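Local coordinates for protein Nrps/pks (Streptomyces albus, PDB 4OPF) that is a ketosynthase domain of the oxazolomycin polyketide synthase OzmH, probably receiving the growing acyl chain as a thioester, although its ability to condense is uncertain, at residues A10-S15 against A241-H246; D157-S162 against S395-G400. All blocks are in the same frame, centred on the assembly; numbering follows the deposited sequence.

Along the chain the four segments alternate: 10-15 of contact 1, 157-162 of contact 2, 241-246 of contact 1 and 395-400 of contact 2. The contacts lie on opposite sides of the chain's centre, their own centres 27 Å apart and their nearest atoms about 14 Å apart, so they do not touch. The same mixed sheet joins them. Contact 1 lies where strand 9-17 runs beside the approach to strand 247-256, whereas contact 2 is built on the ends of strands 153-156 and 390-396. Each joins segments more than 220 residues apart, and both belong to the thiolase-type fold. Contact 2 holds the probable active-site cysteine; contact 1 is remote from it.

Contact 1. Residues A10-S15 against A241-H246; sequences AVVGMS and AGDRVH
V11 and H246 join by a single backbone hydrogen bond, H246 N to V11 O at 2.9 Å. Beside it V12 CA lies 3.3 Å from R244 O, a CA-H...O contact. One water extends the polar link, donating to V12 O and accepting from R244 N.

Aliphatic contacts flank these polar links. A10 CB meets V245 CG1 at 4.0 Å, and V12 CG1, anti to its own carbonyl carbon (chi1 -53°), approaches D243 CB at 3.9 Å.

Round the imidazole, selenomethionine M14 crosses obliquely: its CG is 3.8 Å from H246 CD2, and its SE lies 4.4 Å from the ring centroid, 33° off the normal. R244 bends back so that H246 CE1 sits over the centre of its guanidinium. D94 accepts a hydrogen bond from H246 NE2 on one oxygen and forms a salt bridge with R244 NH1 through the other, tying the two groups together; D243 is hydrogen-bonded to Y97 and salt-bridged to K233.

The loop thus leads from helix 235-241, ended by a Schellman motif at G242, into strand 247-256. Strand 9-17, with a classic beta bulge at V12 and G13 facing L231, is flanked by strand 226-234, while helix 338-352 packs against M14 and H246.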
loop_
_atom_site.group_PDB
_atom_site.type_symbol
_atom_site.label_atom_id
_atom_site.label_comp_id
_atom_site.label_asym_id
_atom_site.label_seq_id
_atom_site.Cartn_x
_atom_site.Cartn_y
_atom_site.Cartn_z
ATOM N N ALA A 10 15.293 10.842 6.543
ATOM C CA ALA A 10 15.085 12.032 7.342
ATOM C C ALA A 10 13.625 12.490 7.359
ATOM O O ALA A 10 12.945 12.482 6.337
ATOM C CB ALA A 10 15.927 13.166 6.797
ATOM N N VAL A 11 13.157 12.891 8.529
ATOM C CA VAL A 11 11.927 13.638 8.661
ATOM C C VAL A 11 12.322 15.085 8.478
ATOM O O VAL A 11 12.961 15.626 9.356
ATOM C CB VAL A 11 11.338 13.440 10.041
ATOM C CG1 VAL A 11 10.062 14.257 10.188
ATOM C CG2 VAL A 11 11.069 11.970 10.249
ATOM N N VAL A 12 12.013 15.684 7.329
ATOM C CA VAL A 12 12.398 17.025 7.048
ATOM C C VAL A 12 11.316 18.049 7.308
ATOM O O VAL A 12 11.584 19.253 7.193
ATOM C CB VAL A 12 12.949 17.195 5.623
ATOM C CG1 VAL A 12 14.065 16.194 5.365
ATOM C CG2 VAL A 12 11.863 17.071 4.553
ATOM N N GLY A 13 10.109 17.615 7.645
ATOM C CA GLY A 13 9.089 18.541 8.005
ATOM C C GLY A 13 7.904 17.828 8.599
ATOM O O GLY A 13 7.679 16.645 8.303
HETATM N N MSE A 14 7.158 18.527 9.450
HETATM C CA MSE A 14 6.029 17.904 10.085
HETATM C C MSE A 14 5.055 18.914 10.571
HETATM O O MSE A 14 5.420 20.019 10.914
HETATM C CB MSE A 14 6.483 17.048 11.266
HETATM C CG MSE A 14 7.314 17.865 12.268
HETATM SE SE MSE A 14 8.155 16.671 13.670
HETATM C CE MSE A 14 7.115 15.171 13.408
ATOM N N SER A 15 3.817 18.486 10.660
ATOM C CA SER A 15 2.743 19.270 11.195
ATOM C C SER A 15 1.727 18.334 11.757
ATOM O O SER A 15 1.680 17.142 11.420
ATOM C CB SER A 15 2.051 20.065 10.111
ATOM O OG SER A 15 1.221 21.056 10.749
ATOM N N ALA A 241 20.964 18.897 0.667
ATOM C CA ALA A 241 20.179 20.076 0.321
ATOM C C ALA A 241 20.093 21.085 1.438
ATOM O O ALA A 241 19.465 22.107 1.279
ATOM C CB ALA A 241 18.779 19.683 -0.127
ATOM N N GLY A 242 20.689 20.806 2.586
ATOM C CA GLY A 242 20.541 21.676 3.724
ATOM C C GLY A 242 19.159 21.649 4.366
ATOM O O GLY A 242 18.774 22.624 5.023
ATOM N N ASP A 243 18.431 20.535 4.236
ATOM C CA ASP A 243 17.117 20.453 4.862
ATOM C C ASP A 243 17.214 20.397 6.367
ATOM O O ASP A 243 18.186 19.912 6.921
ATOM C CB ASP A 243 16.326 19.237 4.359
ATOM C CG ASP A 243 15.957 19.346 2.882
ATOM O OD1 ASP A 243 15.672 20.471 2.380
ATOM O OD2 ASP A 243 15.974 18.300 2.199
ATOM N N ARG A 244 16.150 20.810 7.031
ATOM C CA ARG A 244 15.970 20.504 8.447
ATOM C C ARG A 244 15.858 18.970 8.610
ATOM O O ARG A 244 15.328 18.268 7.719
ATOM C CB ARG A 244 14.681 21.170 8.932
ATOM C CG ARG A 244 14.553 22.667 8.598
ATOM C CD ARG A 244 13.294 23.264 9.187
ATOM N NE ARG A 244 13.418 23.444 10.621
ATOM C CZ ARG A 244 12.414 23.547 11.471
ATOM N NH1 ARG A 244 11.168 23.443 11.055
ATOM N NH2 ARG A 244 12.666 23.713 12.768
ATOM N N VAL A 245 16.445 18.412 9.656
ATOM C CA VAL A 245 16.290 17.019 9.938
ATOM C C VAL A 245 15.856 16.937 11.369
ATOM O O VAL A 245 16.672 17.088 12.259
ATOM C CB VAL A 245 17.606 16.241 9.784
ATOM C CG1 VAL A 245 17.378 14.786 10.173
ATOM C CG2 VAL A 245 18.142 16.327 8.359
ATOM N N HIS A 246 14.591 16.643 11.593
ATOM C CA HIS A 246 14.020 16.499 12.919
ATOM C C HIS A 246 14.346 15.176 13.591
ATOM O O HIS A 246 14.449 15.103 14.800
ATOM C CB HIS A 246 12.502 16.559 12.822
ATOM C CG HIS A 246 11.965 17.873 12.351
ATOM N ND1 HIS A 246 12.372 19.069 12.873
ATOM C CD2 HIS A 246 11.049 18.171 11.408
ATOM C CE1 HIS A 246 11.718 20.052 12.280
ATOM N NE2 HIS A 246 10.880 19.527 11.414
HETATM O O HOH W 1 13.544 20.831 5.618
#

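Contact 2. Residues D157-S162 against S395-G400; sequences DTACSS and SFADGG
T158 reaches A397 through its backbone: T158 O is 3.5 Å from A397 CB. Just upstream, D157 OD1 forms a salt bridge with R114 and accepts from A159 N at 3.0 Å, an Asx turn that spans T158. The T158 carbonyl also accepts the S161 hydroxyl, which comes in tilted 28° from the carbonyl plane, and N137 of the second subunit packs against T158.

A159 has a backbone conformation unusual for alanine, with phi at 59°, and its CB comes loosely near A397 CB, at 4.4 Å. Its carbonyl takes both the amide and the hydroxyl of S162, so the turn is gripped twice just where helix 162-175 begins.

C160 lies in the DTACSS sequence that in ketosynthases carries the nucleophilic cysteine, and is therefore probably the residue that takes up the acyl group. Its SG stands between the backbone N and the carbonyl carbon (chi1 66°), which sets it over A397, 3.5 Å from A397 CA and 3.6 Å from A397 CB. F396 O lies farther from the sulfur, and H333, probably the second active-site histidine of the family (KPNIGH sequence), packs against the cysteine. N295, which binds F396 N, occupies the place where condensing relatives usually have the first histidine of an HGTGT sequence, consistent with a domain of altered activity. The FADGGTNAH sequence that follows S395 corresponds to a glycine-rich loop of the family, and here A397 to G400 make a type I turn.

C160 O faces S395 OG at 3.0 Å in a weak hydrogen bond, for whose proton another acceptor lies within reach; E338 is a second, weak partner of that hydroxyl. S161 lies against the same hydroxyl, its CA 3.1 Å from S395 OG, while S161 OG comes within 3.7 Å of A397 CB.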
loop_
_atom_site.group_PDB
_atom_site.type_symbol
_atom_site.label_atom_id
_atom_site.label_comp_id
_atom_site.label_asym_id
_atom_site.label_seq_id
_atom_site.Cartn_x
_atom_site.Cartn_y
_atom_site.Cartn_z
ATOM N N ASP A 157 -6.118 1.600 5.069
ATOM C CA ASP A 157 -6.870 1.513 6.323
ATOM C C ASP A 157 -6.635 0.156 7.050
ATOM O O ASP A 157 -7.138 -0.866 6.623
ATOM C CB ASP A 157 -8.351 1.736 6.082
ATOM C CG ASP A 157 -9.177 1.574 7.360
ATOM O OD1 ASP A 157 -8.631 1.387 8.513
ATOM O OD2 ASP A 157 -10.401 1.694 7.176
ATOM N N THR A 158 -5.786 0.173 8.077
ATOM C CA THR A 158 -5.528 -1.008 8.906
ATOM C C THR A 158 -5.743 -0.567 10.336
ATOM O O THR A 158 -5.009 -0.958 11.244
ATOM C CB THR A 158 -4.092 -1.562 8.733
ATOM O OG1 THR A 158 -3.141 -0.528 8.918
ATOM C CG2 THR A 158 -3.854 -2.177 7.362
ATOM N N ALA A 159 -6.785 0.236 10.531
ATOM C CA ALA A 159 -7.212 0.724 11.853
ATOM C C ALA A 159 -6.086 1.489 12.510
ATOM O O ALA A 159 -5.484 2.381 11.852
ATOM C CB ALA A 159 -7.751 -0.427 12.715
ATOM N N CYS A 160 -5.714 1.139 13.748
ATOM C CA CYS A 160 -4.790 1.985 14.506
ATOM C C CYS A 160 -3.384 1.964 13.942
ATOM O O CYS A 160 -2.599 2.903 14.174
ATOM C CB CYS A 160 -4.781 1.586 15.994
ATOM S SG CYS A 160 -4.113 -0.076 16.298
ATOM N N SER A 161 -3.049 0.923 13.182
ATOM C CA SER A 161 -1.725 0.849 12.567
ATOM C C SER A 161 -1.632 1.531 11.184
ATOM O O SER A 161 -0.572 1.558 10.608
ATOM C CB SER A 161 -1.254 -0.596 12.458
ATOM O OG SER A 161 -2.182 -1.319 11.687
ATOM N N SER A 162 -2.695 2.155 10.722
ATOM C CA SER A 162 -2.762 2.679 9.341
ATOM C C SER A 162 -1.603 3.625 9.019
ATOM O O SER A 162 -0.995 3.501 7.969
ATOM C CB SER A 162 -4.044 3.426 9.114
ATOM O OG SER A 162 -5.159 2.572 9.256
ATOM N N SER A 395 2.423 -0.208 16.810
ATOM C CA SER A 395 0.990 -0.212 16.653
ATOM C C SER A 395 0.501 -1.583 16.240
ATOM O O SER A 395 0.868 -2.054 15.179
ATOM C CB SER A 395 0.626 0.829 15.579
ATOM O OG SER A 395 -0.768 0.970 15.535
ATOM N N PHE A 396 -0.309 -2.234 17.079
ATOM C CA PHE A 396 -0.736 -3.590 16.892
ATOM C C PHE A 396 -2.255 -3.529 16.861
ATOM O O PHE A 396 -2.884 -3.276 17.863
ATOM C CB PHE A 396 -0.305 -4.466 18.026
ATOM C CG PHE A 396 1.162 -4.437 18.367
ATOM C CD1 PHE A 396 2.146 -4.219 17.431
ATOM C CD2 PHE A 396 1.542 -4.689 19.648
ATOM C CE1 PHE A 396 3.480 -4.263 17.772
ATOM C CE2 PHE A 396 2.854 -4.719 20.005
ATOM C CZ PHE A 396 3.833 -4.504 19.086
ATOM N N ALA A 397 -2.841 -3.680 15.689
ATOM C CA ALA A 397 -4.260 -3.469 15.472
ATOM C C ALA A 397 -5.032 -4.746 15.652
ATOM O O ALA A 397 -4.572 -5.800 15.294
ATOM C CB ALA A 397 -4.461 -2.931 14.072
ATOM N N ASP A 398 -6.245 -4.635 16.183
ATOM C CA ASP A 398 -7.183 -5.764 16.290
ATOM C C ASP A 398 -7.403 -6.549 14.992
ATOM O O ASP A 398 -7.375 -7.789 15.014
ATOM C CB ASP A 398 -8.533 -5.290 16.864
ATOM C CG ASP A 398 -8.513 -5.190 18.399
ATOM O OD1 ASP A 398 -7.568 -5.731 19.043
ATOM O OD2 ASP A 398 -9.449 -4.561 18.948
ATOM N N GLY A 399 -7.579 -5.839 13.881
ATOM C CA GLY A 399 -7.566 -6.472 12.546
ATOM C C GLY A 399 -6.470 -7.506 12.190
ATOM O O GLY A 399 -6.667 -8.310 11.314
ATOM N N GLY A 400 -5.326 -7.531 12.855
ATOM C CA GLY A 400 -4.303 -8.526 12.509
ATOM C C GLY A 400 -2.991 -7.861 12.196
ATOM O O GLY A 400 -1.947 -8.463 12.339
#